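Local coordinates for immunoreactive 84kD antigen PG93 (Porphyromonas gingivalis, PDB 5M11), which serves as an essential bacterial surface component of the type-IX secretion system and binds calcium and zinc ions, at residues 20-25 / 32-37; 687-692 / 720-725; 157-162 / 173-178; 526-531 / 548-553. All blocks are in the same frame, centred on the assembly; numbering follows the deposited sequence.

How the contacts relate
Contacts 1, 3, 4 and 2 follow one another along the chain in that order, each closed before the next opens. Contacts 1 and 3 belong to two four-stranded antiparallel meanders, 22-54 and 150-187, with centres about 33 Å apart on the same side of the chain's centre. Both sheets fit blades of the N-terminal beta-propeller. Contact 4 lies on the opposite side from contact 1, about 44 Å away between centres, at the sheet starting with strand 533-538, consistent with a blade of a second propeller. Contact 2 joins strands 689-692 and 720-722 of what is probably a separate C-terminal domain, its centre about 38 Å from that of contact 4. None touches another; they sample what are probably three beta-rich parts, contacts 1 and 3 sharing one.

Contact 1 of 4, residues 20-25 / 32-37; sequences HKTEKA and VFAVAN
E23 and K24 both face V35 across an antiparallel pair of strands, forming a classic beta bulge. V35 O takes two backbone donors, E23 N at 2.8 Å and K24 N at 3.3 Å, while V35 N returns a bond to K24 O. The side chain of E23 leaves the bulge with its CB 4.1 Å from V35 O. With CG anti to the carbonyl carbon (chi1 -73°), CG and CD run on extended and carry the carboxylate to N37. There OE1 receives N37 N at 3.2 Å, a bent bond that comes from above the carboxylate plane. The other oxygen, OE2, pairs with K21 NZ in a 3.0 Å salt bridge within its own segment. The N37 amide lies against H20 and K21, N37 ND2 3.6 Å from H20 CB, and the amide and imidazole planes stand 52° apart. T22, A25 and A34 share a face that L290 of strand 290-294 packs against, while A36 touches Y41, whose OH is hydrogen-bonded to T22 OG1. Two different partners for its two oxygens probably keep the E23 carboxylate ionised and limit its rotation, tying N37, just past the end of strand 32-36, to the bulge.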
# COMPACT_ATOMS: atom_id res chain seq x y z
N HIS A 20 5.61 11.43 -4.08
CA HIS A 20 4.66 12.17 -4.91
C HIS A 20 4.05 13.45 -4.14
O HIS A 20 4.81 14.38 -3.81
CB HIS A 20 3.59 11.16 -5.46
CG HIS A 20 2.47 11.69 -6.32
ND1 HIS A 20 2.54 12.93 -6.95
CD2 HIS A 20 1.27 11.13 -6.60
CE1 HIS A 20 1.39 13.08 -7.58
NE2 HIS A 20 0.59 12.02 -7.40
N LYS A 21 2.71 13.49 -3.89
CA LYS A 21 1.91 14.61 -3.37
C LYS A 21 2.24 15.03 -1.92
O LYS A 21 1.58 14.54 -1.00
CB LYS A 21 0.42 14.26 -3.49
CG LYS A 21 -0.56 15.43 -3.43
CD LYS A 21 -1.97 14.89 -3.38
CE LYS A 21 -3.00 15.91 -2.97
NZ LYS A 21 -4.24 15.26 -2.48
N THR A 22 3.17 15.99 -1.73
CA THR A 22 3.58 16.52 -0.41
C THR A 22 2.44 17.39 0.12
O THR A 22 2.21 18.50 -0.35
CB THR A 22 4.95 17.23 -0.51
OG1 THR A 22 5.90 16.24 -0.88
CG2 THR A 22 5.40 17.87 0.79
N GLU A 23 1.70 16.84 1.10
CA GLU A 23 0.53 17.46 1.68
C GLU A 23 0.83 18.23 2.98
O GLU A 23 -0.02 18.99 3.43
CB GLU A 23 -0.54 16.38 1.93
CG GLU A 23 -1.20 15.90 0.65
CD GLU A 23 -1.84 14.53 0.67
OE1 GLU A 23 -1.23 13.59 1.24
OE2 GLU A 23 -2.91 14.37 0.03
N LYS A 24 2.04 18.05 3.57
CA LYS A 24 2.45 18.68 4.83
C LYS A 24 3.96 18.93 4.86
O LYS A 24 4.71 18.22 4.19
CB LYS A 24 2.03 17.83 6.04
CG LYS A 24 0.70 18.25 6.64
CD LYS A 24 -0.34 17.17 6.54
CE LYS A 24 -1.69 17.65 6.98
NZ LYS A 24 -2.74 16.68 6.56
N ALA A 25 4.39 19.94 5.66
CA ALA A 25 5.78 20.39 5.81
C ALA A 25 5.99 20.99 7.19
O ALA A 25 5.14 21.75 7.67
CB ALA A 25 6.11 21.41 4.75
N VAL A 32 13.91 19.14 7.46
CA VAL A 32 12.59 19.57 6.99
C VAL A 32 11.75 18.31 6.89
O VAL A 32 11.95 17.50 5.99
CB VAL A 32 12.58 20.39 5.66
CG1 VAL A 32 11.17 20.86 5.31
CG2 VAL A 32 13.53 21.59 5.73
N PHE A 33 10.84 18.12 7.85
CA PHE A 33 9.99 16.94 7.82
C PHE A 33 8.79 17.23 6.93
O PHE A 33 8.28 18.35 6.95
CB PHE A 33 9.57 16.50 9.23
CG PHE A 33 10.65 15.71 9.94
CD1 PHE A 33 10.82 14.35 9.67
CD2 PHE A 33 11.48 16.31 10.86
CE1 PHE A 33 11.81 13.62 10.33
CE2 PHE A 33 12.47 15.58 11.52
CZ PHE A 33 12.63 14.23 11.24
N ALA A 34 8.40 16.25 6.12
CA ALA A 34 7.28 16.42 5.20
C ALA A 34 6.54 15.12 5.00
O ALA A 34 7.12 14.06 5.18
CB ALA A 34 7.76 16.95 3.86
N VAL A 35 5.26 15.22 4.65
CA VAL A 35 4.39 14.06 4.46
C VAL A 35 3.81 14.11 3.05
O VAL A 35 3.26 15.14 2.64
CB VAL A 35 3.27 13.98 5.54
CG1 VAL A 35 2.31 12.81 5.28
CG2 VAL A 35 3.85 13.92 6.95
N ALA A 36 3.94 12.99 2.32
CA ALA A 36 3.43 12.84 0.97
C ALA A 36 2.66 11.52 0.81
O ALA A 36 3.26 10.45 0.71
CB ALA A 36 4.58 12.93 -0.01
N ASN A 37 1.30 11.62 0.86
CA ASN A 37 0.31 10.53 0.70
C ASN A 37 0.22 9.62 1.92
O ASN A 37 -0.49 8.61 1.88
CB ASN A 37 0.56 9.69 -0.58
CG ASN A 37 0.30 10.47 -1.86
OD1 ASN A 37 -0.79 11.01 -2.08
ND2 ASN A 37 1.33 10.58 -2.71

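Contact 2 of 4, residues 687-692 / 720-725; sequences DGVTIA and VKWNAR
The indole of W722 meets V689 at its edge, near the ring plane: V689 CG2 lies 3.8 Å from CE3 and 3.9 Å from W722 CB. One face of the indole is covered from its own segment by A724 CA, 3.4 Å above the ring centre, with R725 N nearer the rim. Y711 also meets this ring, its plane inclined at about 35°. V689 and W722 lie side by side because they form a hydrogen-bonded antiparallel pair, with W722 N to V689 O and V689 N to W722 O both 2.9 Å. I691 and V720 repeat the pattern on the same apolar face, their CB atoms 4.2 Å apart. T690 and K721 occupy the other face. The K721 chain stays extended along T690 until its last torsion (chi4 -83°) folds NZ back onto T690 OG1, a hydrogen bond of 2.9 Å. Strand 689-692 is the middle one of a three-stranded antiparallel sheet, flanked by 675-677 and 720-722. V689 and W722 also reach F754 of strand 749-756, in the neighbouring four-stranded sheet, so their face is packed between the two sheets, consistent with a small C-terminal beta-sandwich.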
# COMPACT_ATOMS: atom_id res chain seq x y z
N ASP A 687 13.47 -18.86 25.09
CA ASP A 687 12.85 -19.24 23.81
C ASP A 687 13.64 -20.31 22.95
O ASP A 687 12.99 -21.18 22.36
CB ASP A 687 12.56 -17.98 22.96
CG ASP A 687 11.53 -17.03 23.57
OD1 ASP A 687 11.57 -16.80 24.81
OD2 ASP A 687 10.70 -16.48 22.80
N GLY A 688 14.98 -20.28 22.93
CA GLY A 688 15.82 -21.22 22.19
C GLY A 688 16.75 -20.56 21.18
O GLY A 688 17.20 -19.43 21.41
N VAL A 689 17.06 -21.26 20.04
CA VAL A 689 17.94 -20.71 18.98
C VAL A 689 17.20 -20.58 17.64
O VAL A 689 16.24 -21.32 17.37
CB VAL A 689 19.29 -21.45 18.77
CG1 VAL A 689 20.17 -21.37 20.01
CG2 VAL A 689 19.10 -22.90 18.33
N THR A 690 17.67 -19.64 16.79
CA THR A 690 17.16 -19.39 15.45
C THR A 690 18.28 -19.55 14.42
O THR A 690 19.31 -18.86 14.51
CB THR A 690 16.51 -17.99 15.36
OG1 THR A 690 15.48 -17.91 16.34
CG2 THR A 690 15.94 -17.68 13.95
N ILE A 691 18.08 -20.47 13.45
CA ILE A 691 18.98 -20.66 12.31
C ILE A 691 18.52 -19.67 11.29
O ILE A 691 17.34 -19.67 10.97
CB ILE A 691 19.05 -22.11 11.72
CG1 ILE A 691 19.25 -23.22 12.81
CG2 ILE A 691 20.11 -22.22 10.62
CD1 ILE A 691 20.36 -23.02 13.80
N ALA A 692 19.40 -18.77 10.85
CA ALA A 692 19.02 -17.75 9.89
C ALA A 692 20.02 -17.69 8.72
O ALA A 692 21.03 -18.41 8.74
CB ALA A 692 18.91 -16.40 10.58
N VAL A 720 14.84 -21.16 10.35
CA VAL A 720 14.49 -22.43 11.00
C VAL A 720 14.71 -22.18 12.51
O VAL A 720 15.66 -21.49 12.88
CB VAL A 720 15.31 -23.64 10.43
CG1 VAL A 720 15.31 -24.85 11.37
CG2 VAL A 720 14.80 -24.06 9.05
N LYS A 721 13.80 -22.65 13.37
CA LYS A 721 13.95 -22.44 14.81
C LYS A 721 14.03 -23.77 15.57
O LYS A 721 13.43 -24.78 15.15
CB LYS A 721 12.82 -21.55 15.38
CG LYS A 721 12.95 -20.09 14.96
CD LYS A 721 11.94 -19.17 15.64
CE LYS A 721 11.87 -17.79 14.98
NZ LYS A 721 12.93 -16.86 15.47
N TRP A 722 14.80 -23.78 16.66
CA TRP A 722 14.96 -24.93 17.54
C TRP A 722 14.70 -24.51 18.98
O TRP A 722 15.27 -23.52 19.45
CB TRP A 722 16.36 -25.56 17.38
CG TRP A 722 16.56 -26.83 18.16
CD1 TRP A 722 15.70 -27.89 18.24
CD2 TRP A 722 17.72 -27.20 18.92
NE1 TRP A 722 16.24 -28.88 19.03
CE2 TRP A 722 17.48 -28.49 19.46
CE3 TRP A 722 18.96 -26.58 19.19
CZ2 TRP A 722 18.41 -29.15 20.27
CZ3 TRP A 722 19.88 -27.25 19.98
CH2 TRP A 722 19.60 -28.51 20.51
N ASN A 723 13.83 -25.27 19.69
CA ASN A 723 13.44 -25.06 21.09
C ASN A 723 14.62 -25.29 22.07
O ASN A 723 14.52 -24.91 23.24
CB ASN A 723 12.24 -25.96 21.48
CG ASN A 723 12.42 -27.43 21.16
OD1 ASN A 723 12.82 -28.24 22.01
ND2 ASN A 723 12.09 -27.84 19.94
N ALA A 724 15.73 -25.92 21.58
CA ALA A 724 17.01 -26.24 22.25
C ALA A 724 16.85 -27.13 23.49
O ALA A 724 17.72 -27.14 24.35
CB ALA A 724 17.76 -24.97 22.60
N ARG A 725 15.76 -27.92 23.52
CA ARG A 725 15.41 -28.84 24.62
C ARG A 725 15.35 -30.30 24.11
O ARG A 725 15.24 -30.54 22.90
CB ARG A 725 14.06 -28.44 25.26
CG ARG A 725 13.97 -26.98 25.73
CD ARG A 725 12.56 -26.55 26.11
NE ARG A 725 11.62 -26.57 24.99
CZ ARG A 725 10.33 -26.27 25.09
NH1 ARG A 725 9.81 -25.93 26.27
NH2 ARG A 725 9.55 -26.31 24.02

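Contact 3 of 4, residues 157-162 / 173-178; sequences DNDRLL and KETDNL
R160 and K173 send their side chains off the same face of the sheet with matching first torsions, CG opposite the carbonyl carbon in each (chi1 -81° and -78°), and the chains then run alongside each other. Their methylenes touch, R160 CG to K173 CG at 3.8 Å and R160 CD to K173 CE at 3.7 Å. K173 CD also passes 3.5 Å from N158 O, so the lysine stem lies along the preceding turn as well. The charged ends stay apart, R160 NE and K173 NZ 5.2 Å from each other. Behind these stems the backbones are joined by E174 N to D159 O, a straight hydrogen bond of 2.7 Å. Two turns meet here: a type I' turn from D157 to R160 leads into strand 160-165, and a type I turn from K173 to D176 leaves strand 168-173. Strands 150-155, 160-165, 168-173 and 185-187 form a four-stranded antiparallel meander that fits a blade of the N-terminal beta-propeller, and the contact lies where strand 160-165 begins and strand 168-173 ends, away from the turn that links them. The carboxylates of D159 and E174 come within 4.2 Å, OD1 to OE1, their planes 79° apart. E174 OE1 is hydrogen-bonded to Y123 OH, and K155 NZ forms a long, weak ion pair with D159 OD1, which may partly offset the like charges. Deeper in, L161 CD2 meets L178 CD1 at 4.0 Å and lies equally close to E174 OE2; L161, E174 and L178 all rest on Y144 of strand 139-144, in the preceding sheet.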
# COMPACT_ATOMS: atom_id res chain seq x y z
N ASP A 157 -2.36 33.88 26.76
CA ASP A 157 -1.74 34.35 27.99
C ASP A 157 -2.46 33.78 29.21
O ASP A 157 -3.65 33.46 29.14
CB ASP A 157 -1.85 35.89 28.03
CG ASP A 157 -0.84 36.63 27.18
OD1 ASP A 157 0.31 36.12 27.06
OD2 ASP A 157 -1.17 37.76 26.71
N ASN A 158 -1.74 33.70 30.34
CA ASN A 158 -2.25 33.29 31.65
C ASN A 158 -3.04 31.96 31.58
O ASN A 158 -4.23 31.91 31.95
CB ASN A 158 -3.11 34.42 32.28
CG ASN A 158 -2.52 35.81 32.10
OD1 ASN A 158 -3.11 36.67 31.41
ND2 ASN A 158 -1.34 36.06 32.68
N ASP A 159 -2.36 30.91 31.09
CA ASP A 159 -2.84 29.54 30.97
C ASP A 159 -4.27 29.41 30.34
O ASP A 159 -4.99 28.45 30.65
CB ASP A 159 -2.79 28.84 32.36
CG ASP A 159 -1.57 27.95 32.60
OD1 ASP A 159 -1.16 27.21 31.66
OD2 ASP A 159 -1.06 27.93 33.76
N ARG A 160 -4.67 30.37 29.47
CA ARG A 160 -5.99 30.35 28.84
C ARG A 160 -5.96 29.59 27.52
O ARG A 160 -4.99 29.68 26.75
CB ARG A 160 -6.52 31.75 28.62
CG ARG A 160 -7.15 32.38 29.85
CD ARG A 160 -6.72 33.83 30.02
NE ARG A 160 -6.53 34.51 28.74
CZ ARG A 160 -5.78 35.59 28.55
NH1 ARG A 160 -5.12 36.13 29.57
NH2 ARG A 160 -5.67 36.13 27.35
N LEU A 161 -7.00 28.82 27.27
CA LEU A 161 -7.11 27.97 26.11
C LEU A 161 -8.38 28.34 25.35
O LEU A 161 -9.44 28.57 25.94
CB LEU A 161 -7.16 26.54 26.64
CG LEU A 161 -6.76 25.39 25.73
CD1 LEU A 161 -5.30 25.46 25.38
CD2 LEU A 161 -7.05 24.07 26.44
N LEU A 162 -8.25 28.43 24.04
CA LEU A 162 -9.33 28.83 23.15
C LEU A 162 -9.76 27.66 22.27
O LEU A 162 -8.93 27.00 21.65
CB LEU A 162 -8.83 30.02 22.33
CG LEU A 162 -9.80 31.12 22.01
CD1 LEU A 162 -10.50 31.65 23.26
CD2 LEU A 162 -9.08 32.23 21.33
N LYS A 173 -9.45 28.21 31.47
CA LYS A 173 -8.12 28.23 32.10
C LYS A 173 -7.68 26.83 32.35
O LYS A 173 -8.40 26.05 32.98
CB LYS A 173 -8.07 29.05 33.40
CG LYS A 173 -8.01 30.55 33.10
CD LYS A 173 -7.01 31.30 33.97
CE LYS A 173 -6.87 32.75 33.55
NZ LYS A 173 -8.16 33.49 33.53
N GLU A 174 -6.47 26.50 31.88
CA GLU A 174 -5.90 25.17 31.99
C GLU A 174 -5.81 24.69 33.43
O GLU A 174 -5.97 23.48 33.69
CB GLU A 174 -4.57 25.11 31.30
CG GLU A 174 -4.78 25.03 29.81
CD GLU A 174 -3.82 24.12 29.10
OE1 GLU A 174 -2.71 24.62 28.77
OE2 GLU A 174 -4.13 22.92 28.92
N THR A 175 -5.71 25.64 34.38
CA THR A 175 -5.66 25.31 35.80
C THR A 175 -7.07 24.84 36.34
O THR A 175 -7.14 24.30 37.45
CB THR A 175 -5.07 26.46 36.63
OG1 THR A 175 -6.01 27.54 36.74
CG2 THR A 175 -3.70 26.93 36.10
N ASP A 176 -8.15 25.01 35.55
CA ASP A 176 -9.45 24.51 35.99
C ASP A 176 -9.70 23.14 35.33
O ASP A 176 -8.87 22.68 34.55
CB ASP A 176 -10.57 25.52 35.73
CG ASP A 176 -10.26 26.94 36.19
OD1 ASP A 176 -9.30 27.12 36.97
OD2 ASP A 176 -10.97 27.87 35.76
N ASN A 177 -10.76 22.44 35.73
CA ASN A 177 -11.03 21.11 35.18
C ASN A 177 -11.76 21.29 33.87
O ASN A 177 -13.00 21.33 33.85
CB ASN A 177 -11.82 20.26 36.18
CG ASN A 177 -12.16 18.89 35.68
OD1 ASN A 177 -11.45 18.29 34.87
ND2 ASN A 177 -13.24 18.35 36.20
N LEU A 178 -11.00 21.45 32.78
CA LEU A 178 -11.61 21.74 31.48
C LEU A 178 -12.30 20.51 30.87
O LEU A 178 -12.88 20.60 29.79
CB LEU A 178 -10.60 22.36 30.51
CG LEU A 178 -10.00 23.69 30.94
CD1 LEU A 178 -9.04 24.22 29.85
CD2 LEU A 178 -11.07 24.73 31.28

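Contact 4 of 4, residues 526-531 / 548-553; sequences AAIGHK and SDIGIF
S548 sets its CB and OG against H530 CB, each 3.8 Å away. The same OG accepts I550 N, making an ST turn, and donates to G551 O, which S548 N also reaches. D549 follows, its CG between the backbone N and the carbonyl carbon (chi1 62°), which carries the carboxylate to K531 N and across the lysine chain at about a right angle. OD1 takes K531 N at 2.8 Å on its syn side (N-H...O 157°) and T532 N besides, so two successive amides share one oxygen, while OD2 lies 3.6 Å from both CB and CG of K531. I550 reaches over with CD1, which touches H530 N at 3.5 Å and I528 CG2 at 3.8 Å. Beyond G551 and I552, the F553 ring receives I528 CG2 over one face, a CH-pi contact 4.0 Å from the centroid. The H530 ring lies nearly parallel to it, with planes 20° apart, but is slid so far that the two barely overlap; CD2 of H530 comes within 3.5 Å of F553 CZ. The loop 526-531 thus lies along the tight hairpin that joins strand 544-548 to strand 551-555, just before it enters strand 533-538 of the same antiparallel meander, as in a beta-propeller blade.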
# COMPACT_ATOMS: atom_id res chain seq x y z
N ALA A 526 -20.49 -33.12 -6.53
CA ALA A 526 -21.23 -32.02 -5.94
C ALA A 526 -20.55 -30.71 -6.30
O ALA A 526 -19.35 -30.69 -6.55
CB ALA A 526 -21.30 -32.18 -4.43
N ALA A 527 -21.31 -29.60 -6.28
CA ALA A 527 -20.77 -28.26 -6.54
C ALA A 527 -19.78 -27.85 -5.43
O ALA A 527 -20.00 -28.18 -4.26
CB ALA A 527 -21.91 -27.26 -6.61
N ILE A 528 -18.70 -27.14 -5.81
CA ILE A 528 -17.72 -26.64 -4.83
C ILE A 528 -18.43 -25.60 -3.93
O ILE A 528 -18.36 -25.71 -2.70
CB ILE A 528 -16.42 -26.09 -5.50
CG1 ILE A 528 -15.64 -27.21 -6.24
CG2 ILE A 528 -15.52 -25.38 -4.49
CD1 ILE A 528 -15.12 -28.44 -5.38
N GLY A 529 -19.16 -24.69 -4.56
CA GLY A 529 -19.94 -23.67 -3.86
C GLY A 529 -19.45 -22.26 -4.06
O GLY A 529 -19.99 -21.34 -3.45
N HIS A 530 -18.40 -22.10 -4.91
CA HIS A 530 -17.79 -20.81 -5.23
C HIS A 530 -18.78 -19.91 -5.97
O HIS A 530 -19.53 -20.38 -6.83
CB HIS A 530 -16.50 -20.99 -6.05
CG HIS A 530 -16.70 -21.61 -7.41
ND1 HIS A 530 -17.15 -20.86 -8.48
CD2 HIS A 530 -16.41 -22.86 -7.84
CE1 HIS A 530 -17.17 -21.69 -9.51
NE2 HIS A 530 -16.73 -22.90 -9.17
N LYS A 531 -18.77 -18.63 -5.60
CA LYS A 531 -19.63 -17.61 -6.20
C LYS A 531 -18.84 -16.89 -7.30
O LYS A 531 -19.33 -16.78 -8.43
CB LYS A 531 -20.18 -16.65 -5.12
CG LYS A 531 -21.14 -17.33 -4.13
CD LYS A 531 -21.68 -16.38 -3.05
CE LYS A 531 -23.03 -15.76 -3.36
NZ LYS A 531 -23.46 -14.80 -2.30
N SER A 548 -11.10 -18.31 -4.71
CA SER A 548 -12.46 -17.78 -4.77
C SER A 548 -12.85 -17.05 -3.48
O SER A 548 -12.00 -16.79 -2.62
CB SER A 548 -13.43 -18.93 -5.04
OG SER A 548 -13.63 -19.75 -3.90
N ASP A 549 -14.14 -16.74 -3.35
CA ASP A 549 -14.74 -16.12 -2.17
C ASP A 549 -14.83 -17.13 -1.00
O ASP A 549 -14.93 -16.71 0.15
CB ASP A 549 -16.14 -15.59 -2.54
CG ASP A 549 -17.10 -16.69 -2.97
OD1 ASP A 549 -16.85 -17.31 -4.04
OD2 ASP A 549 -18.06 -16.96 -2.22
N ILE A 550 -14.83 -18.46 -1.31
CA ILE A 550 -14.96 -19.52 -0.31
C ILE A 550 -13.62 -20.29 -0.08
O ILE A 550 -13.61 -21.34 0.56
CB ILE A 550 -16.12 -20.49 -0.66
CG1 ILE A 550 -15.83 -21.31 -1.95
CG2 ILE A 550 -17.46 -19.76 -0.75
CD1 ILE A 550 -16.52 -22.66 -2.01
N GLY A 551 -12.51 -19.74 -0.59
CA GLY A 551 -11.19 -20.35 -0.42
C GLY A 551 -10.48 -20.77 -1.69
O GLY A 551 -10.78 -20.28 -2.78
N ILE A 552 -9.53 -21.70 -1.54
CA ILE A 552 -8.71 -22.19 -2.64
C ILE A 552 -9.06 -23.66 -2.98
O ILE A 552 -9.55 -24.39 -2.12
CB ILE A 552 -7.20 -21.98 -2.27
CG1 ILE A 552 -6.32 -21.89 -3.53
CG2 ILE A 552 -6.68 -23.02 -1.24
CD1 ILE A 552 -4.88 -21.43 -3.30
N PHE A 553 -8.82 -24.08 -4.25
CA PHE A 553 -9.06 -25.43 -4.80
C PHE A 553 -8.39 -25.61 -6.16
O PHE A 553 -8.37 -24.68 -6.98
CB PHE A 553 -10.57 -25.79 -4.89
CG PHE A 553 -11.46 -24.76 -5.54
CD1 PHE A 553 -11.70 -24.79 -6.91
CD2 PHE A 553 -12.07 -23.77 -4.78
CE1 PHE A 553 -12.54 -23.84 -7.51
CE2 PHE A 553 -12.89 -22.80 -5.39
CZ PHE A 553 -13.12 -22.85 -6.74